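PDB 5UAO: tryptophane-5-halogenase from Microbispora sp. ATCC PTA-5024, which probably uses flavin-adenine dinucleotide to chlorinate a tryptophan of a lanthipeptide at carbon 5 during NAI-107 biosynthesis. Local coordinates for residues 175-180 with 287-291; 260-264 with 317-321. All blocks are in the same frame, centred on the assembly; numbering follows the deposited sequence.

Interaction 1. Residues 175-180 with 287-291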
loop_
_atom_site.group_PDB
_atom_site.type_symbol
_atom_site.label_atom_id
_atom_site.label_comp_id
_atom_site.label_asym_id
_atom_site.label_seq_id
_atom_site.Cartn_x
_atom_site.Cartn_y
_atom_site.Cartn_z
ATOM N N HIS A 175 16.464 -15.321 18.317
ATOM C CA HIS A 175 16.413 -16.788 18.118
ATOM C C HIS A 175 15.980 -17.413 19.453
ATOM O O HIS A 175 16.490 -17.034 20.554
ATOM C CB HIS A 175 17.781 -17.366 17.767
ATOM C CG HIS A 175 18.451 -16.793 16.570
ATOM N ND1 HIS A 175 19.688 -16.183 16.646
ATOM C CD2 HIS A 175 18.153 -16.843 15.248
ATOM C CE1 HIS A 175 20.072 -15.804 15.440
ATOM N NE2 HIS A 175 19.172 -16.225 14.574
ATOM N N MET A 176 15.031 -18.343 19.381
ATOM C CA MET A 176 14.353 -18.917 20.567
ATOM C C MET A 176 14.222 -20.440 20.438
ATOM O O MET A 176 13.605 -20.954 19.482
ATOM C CB MET A 176 12.958 -18.314 20.751
ATOM C CG MET A 176 12.945 -16.802 20.833
ATOM S SD MET A 176 11.297 -16.109 20.640
ATOM C CE MET A 176 10.970 -16.514 18.937
ATOM N N ASP A 177 14.820 -21.151 21.377
ATOM C CA ASP A 177 14.607 -22.566 21.524
ATOM C C ASP A 177 13.148 -22.877 21.622
ATOM O O ASP A 177 12.441 -22.357 22.483
ATOM C CB ASP A 177 15.313 -23.068 22.786
ATOM C CG ASP A 177 15.138 -24.537 22.988
ATOM O OD1 ASP A 177 15.944 -25.241 22.360
ATOM O OD2 ASP A 177 14.216 -24.982 23.745
ATOM N N ASN A 178 12.671 -23.707 20.701
ATOM C CA ASN A 178 11.277 -23.944 20.606
ATOM C C ASN A 178 10.631 -24.608 21.789
ATOM O O ASN A 178 9.526 -24.224 22.168
ATOM C CB ASN A 178 10.924 -24.780 19.377
ATOM C CG ASN A 178 9.490 -24.628 19.057
ATOM O OD1 ASN A 178 9.034 -23.503 18.722
ATOM N ND2 ASN A 178 8.724 -25.694 19.250
ATOM N N ALA A 179 11.298 -25.604 22.359
ATOM C CA ALA A 179 10.761 -26.252 23.542
ATOM C C ALA A 179 10.674 -25.257 24.731
ATOM O O ALA A 179 9.614 -25.196 25.354
ATOM C CB ALA A 179 11.513 -27.540 23.884
ATOM N N ARG A 180 11.678 -24.398 24.951
ATOM C CA ARG A 180 11.578 -23.435 26.045
ATOM C C ARG A 180 10.517 -22.434 25.762
ATOM O O ARG A 180 9.841 -22.010 26.699
ATOM C CB ARG A 180 12.866 -22.641 26.354
ATOM C CG ARG A 180 13.943 -23.426 27.092
ATOM C CD ARG A 180 15.074 -22.553 27.579
ATOM N NE ARG A 180 15.973 -22.090 26.506
ATOM C CZ ARG A 180 17.038 -22.765 26.027
ATOM N NH1 ARG A 180 17.347 -23.977 26.461
ATOM N NH2 ARG A 180 17.803 -22.236 25.091
ATOM N N ILE A 287 20.922 -21.719 13.448
ATOM C CA ILE A 287 20.256 -20.829 14.397
ATOM C C ILE A 287 20.925 -21.061 15.773
ATOM O O ILE A 287 20.681 -22.108 16.402
ATOM C CB ILE A 287 18.718 -21.110 14.432
ATOM C CG1 ILE A 287 18.083 -20.662 13.115
ATOM C CG2 ILE A 287 18.078 -20.432 15.625
ATOM C CD1 ILE A 287 16.660 -21.124 12.920
ATOM N N PRO A 288 21.738 -20.100 16.253
ATOM C CA PRO A 288 22.387 -20.236 17.578
ATOM C C PRO A 288 21.406 -20.205 18.740
ATOM O O PRO A 288 20.513 -19.346 18.760
ATOM C CB PRO A 288 23.277 -19.000 17.622
ATOM C CG PRO A 288 23.672 -18.829 16.210
ATOM C CD PRO A 288 22.391 -19.044 15.467
ATOM N N THR A 289 21.558 -21.139 19.676
ATOM C CA THR A 289 20.971 -21.024 21.034
ATOM C C THR A 289 22.134 -20.980 22.039
ATOM O O THR A 289 23.290 -21.191 21.630
ATOM C CB THR A 289 19.997 -22.163 21.391
ATOM O OG1 THR A 289 20.747 -23.367 21.591
ATOM C CG2 THR A 289 18.954 -22.372 20.323
ATOM N N PRO A 290 21.872 -20.665 23.328
ATOM C CA PRO A 290 23.067 -20.598 24.212
ATOM C C PRO A 290 23.779 -21.950 24.348
ATOM O O PRO A 290 24.994 -21.977 24.425
ATOM C CB PRO A 290 22.510 -20.055 25.562
ATOM C CG PRO A 290 21.260 -19.289 25.152
ATOM C CD PRO A 290 20.677 -20.102 23.990
ATOM N N GLU A 291 23.069 -23.045 24.208
ATOM C CA GLU A 291 23.655 -24.370 24.477
ATOM C C GLU A 291 24.335 -24.981 23.225
ATOM O O GLU A 291 25.302 -25.680 23.375
ATOM C CB GLU A 291 22.640 -25.333 25.165
ATOM C CG GLU A 291 21.421 -25.765 24.370
ATOM C CD GLU A 291 20.235 -24.737 24.348
ATOM O OE1 GLU A 291 20.367 -23.605 24.975
ATOM O OE2 GLU A 291 19.186 -25.063 23.651
HETATM O O HOH W 1 18.107 -19.131 21.195
#

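Interaction 2. Residues 260-264 with 317-321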
loop_
_atom_site.group_PDB
_atom_site.type_symbol
_atom_site.label_atom_id
_atom_site.label_comp_id
_atom_site.label_asym_id
_atom_site.label_seq_id
_atom_site.Cartn_x
_atom_site.Cartn_y
_atom_site.Cartn_z
ATOM N N VAL A 260 15.815 -32.101 7.492
ATOM C CA VAL A 260 16.472 -32.930 8.480
ATOM C C VAL A 260 17.101 -31.959 9.499
ATOM O O VAL A 260 17.970 -31.150 9.169
ATOM C CB VAL A 260 17.617 -33.771 7.873
ATOM C CG1 VAL A 260 18.307 -34.548 8.976
ATOM C CG2 VAL A 260 17.082 -34.788 6.896
ATOM N N THR A 261 16.746 -32.127 10.746
ATOM C CA THR A 261 17.286 -31.268 11.768
ATOM C C THR A 261 18.346 -31.925 12.658
ATOM O O THR A 261 18.394 -33.182 12.831
ATOM C CB THR A 261 16.143 -30.726 12.680
ATOM O OG1 THR A 261 15.482 -31.804 13.378
ATOM C CG2 THR A 261 15.165 -29.945 11.847
ATOM N N GLY A 262 19.167 -31.083 13.275
ATOM C CA GLY A 262 20.169 -31.598 14.197
ATOM C C GLY A 262 20.822 -30.457 14.971
ATOM O O GLY A 262 20.467 -29.313 14.749
ATOM N N THR A 263 21.740 -30.760 15.907
ATOM C CA THR A 263 22.456 -29.704 16.665
ATOM C C THR A 263 23.944 -29.905 16.510
ATOM O O THR A 263 24.408 -31.047 16.330
ATOM C CB THR A 263 22.088 -29.695 18.192
ATOM O OG1 THR A 263 22.553 -30.896 18.789
ATOM C CG2 THR A 263 20.551 -29.599 18.440
ATOM N N LEU A 264 24.679 -28.824 16.648
ATOM C CA LEU A 264 26.126 -28.796 16.503
ATOM C C LEU A 264 26.739 -27.877 17.599
ATOM O O LEU A 264 26.288 -26.754 17.816
ATOM C CB LEU A 264 26.454 -28.186 15.156
ATOM C CG LEU A 264 27.930 -28.183 14.678
ATOM C CD1 LEU A 264 28.513 -29.590 14.488
ATOM C CD2 LEU A 264 28.080 -27.365 13.408
ATOM N N PHE A 317 28.800 -30.164 7.910
ATOM C CA PHE A 317 28.765 -29.679 9.303
ATOM C C PHE A 317 29.163 -30.846 10.229
ATOM O O PHE A 317 28.357 -31.356 11.021
ATOM C CB PHE A 317 27.390 -29.179 9.676
ATOM C CG PHE A 317 26.909 -28.033 8.842
ATOM C CD1 PHE A 317 27.360 -26.739 9.066
ATOM C CD2 PHE A 317 26.024 -28.244 7.779
ATOM C CE1 PHE A 317 26.921 -25.647 8.293
ATOM C CE2 PHE A 317 25.552 -27.134 7.022
ATOM C CZ PHE A 317 26.011 -25.851 7.285
ATOM N N PRO A 318 30.434 -31.228 10.177
ATOM C CA PRO A 318 30.877 -32.437 10.893
ATOM C C PRO A 318 30.624 -32.324 12.364
ATOM O O PRO A 318 30.877 -31.285 12.967
ATOM C CB PRO A 318 32.386 -32.458 10.620
ATOM C CG PRO A 318 32.535 -31.760 9.323
ATOM C CD PRO A 318 31.568 -30.599 9.456
ATOM N N GLY A 319 30.051 -33.367 12.907
ATOM C CA GLY A 319 29.665 -33.429 14.316
ATOM C C GLY A 319 28.206 -33.224 14.558
ATOM O O GLY A 319 27.757 -33.322 15.681
ATOM N N VAL A 320 27.451 -32.866 13.506
ATOM C CA VAL A 320 26.047 -32.457 13.695
ATOM C C VAL A 320 25.277 -33.716 14.102
ATOM O O VAL A 320 25.562 -34.779 13.607
ATOM C CB VAL A 320 25.463 -31.819 12.411
ATOM C CG1 VAL A 320 25.364 -32.829 11.260
ATOM C CG2 VAL A 320 24.102 -31.180 12.674
ATOM N N THR A 321 24.359 -33.623 15.036
ATOM C CA THR A 321 23.480 -34.773 15.265
ATOM C C THR A 321 22.356 -34.872 14.242
ATOM O O THR A 321 22.121 -33.992 13.389
ATOM C CB THR A 321 22.833 -34.655 16.590
ATOM O OG1 THR A 321 21.885 -33.563 16.527
ATOM C CG2 THR A 321 23.943 -34.369 17.624
#

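Interaction 1. Residues 175-180 with 287-291
His-175 and Arg-180 meet Ile-287 to Glu-291 where the end of strand 282-288, in the seven-stranded mixed sheet of this tryptophan halogenase fold, passes the N-terminus of helix 178-191. With CG anti to its carbonyl carbon (chi1 -57°), the His-175 imidazole reaches Ile-287 and Pro-288. Over one ring face lies Pro-288 CD, shifted toward the rim and 4.2 Å from the centroid of the His-175 ring in a CH-pi contact. Ile-287 CG2 approaches the same ring obliquely, 3.6 Å from His-175 CD2. Outside the contact, His-175 NE2 bonds to Thr-274 and ND1 to Thr-100, which fixes the ring's rotation.

Farther along, Arg-180 and Glu-291 reach toward each other into a salt bridge. Arg-180 NH2 donates to the syn lone pair of Glu-291 OE1 at 2.9 Å. Because guanidinium and carboxylate planes stand 80° apart, the match is not a flat two-pronged one: NH1 to OE1 and NH2 to OE2 are weak bonds. Arg-180 NE is held by Val-97 O, and Glu-291 OE1 has a second salt-bridge partner in Arg-98. Asp-177 OD1 and Glu-291 OE2 lie 3.5 Å apart, a pairing the guanidinium probably offsets. An alanine in place of Arg-180 would probably leave Glu-291 without this salt bridge and Val-97 O without the NE donor, with the two carboxylates less well offset. Asp-177 CB sits over the rim of one guanidinium face, and Asp-177 also N-caps the helix, its OD2 accepting from Arg-180 N at 2.9 Å through the anti lone pair.

Interaction 2. Residues 260-264 with 317-321
A type II beta turn, Phe-317 to Val-320, leads from helix 306-316 to a short pairing in which Thr-321 docks on Thr-263 of strand 258-264. Two bonds of equal straightness join the pair. Thr-321 N donates to Thr-263 O at 2.9 Å, tilted 20° from the carbonyl plane. In return, Thr-263 N donates to the hydroxyl oxygen Thr-321 OG1, also at 2.9 Å, so a side chain takes the place a backbone carbonyl would hold in regular sheet pairing. The first torsion of Thr-321 puts OG1 between its backbone N and carbonyl carbon (chi1 70°), facing that amide. Thr-321 O turns instead to Gly-262 CA, a CA-H...O contact of 3.2 Å; a side chain on Gly-262 would run into this oxygen.

Leu-264 lies across the turn. With CG anti to the backbone N (chi1 -173°), its CD1 branch meets Pro-318 O at 3.3 Å and also packs on Gly-319 C and Val-320 N, while CD2 touches Phe-317 CB. The turn is closed by Val-320 N donating to Phe-317 O at 3.0 Å, and the positive phi of Gly-319 suits glycine. Around the turn, Val-320 rests on Met-313 of helix 306-316, Leu-264 and Phe-317 both touch Leu-295 of strand 293-299, and strand 324-327 follows antiparallel to 258-264 at the edge of the sheet.

How the interactions relate
Interactions 1 and 2 both reach one mixed sheet: strand 293-299 runs between strand 282-288, whose end enters interaction 1, and strand 258-264, which carries interaction 2. Their centres lie 15 Å apart and their nearest atoms about 6 Å, so they do not touch. His-294 of the intervening strand is met by Asp-177 and Thr-289 from one contact and Thr-263 from the other. Both approach the flavin: the side chain of Ile-287 is about 4 Å from the bound FAD and that of Thr-261 about 6 Å. Interaction 1 is partly buried, whereas interaction 2 lies at the surface, its centre 22 Å from the chain's centre.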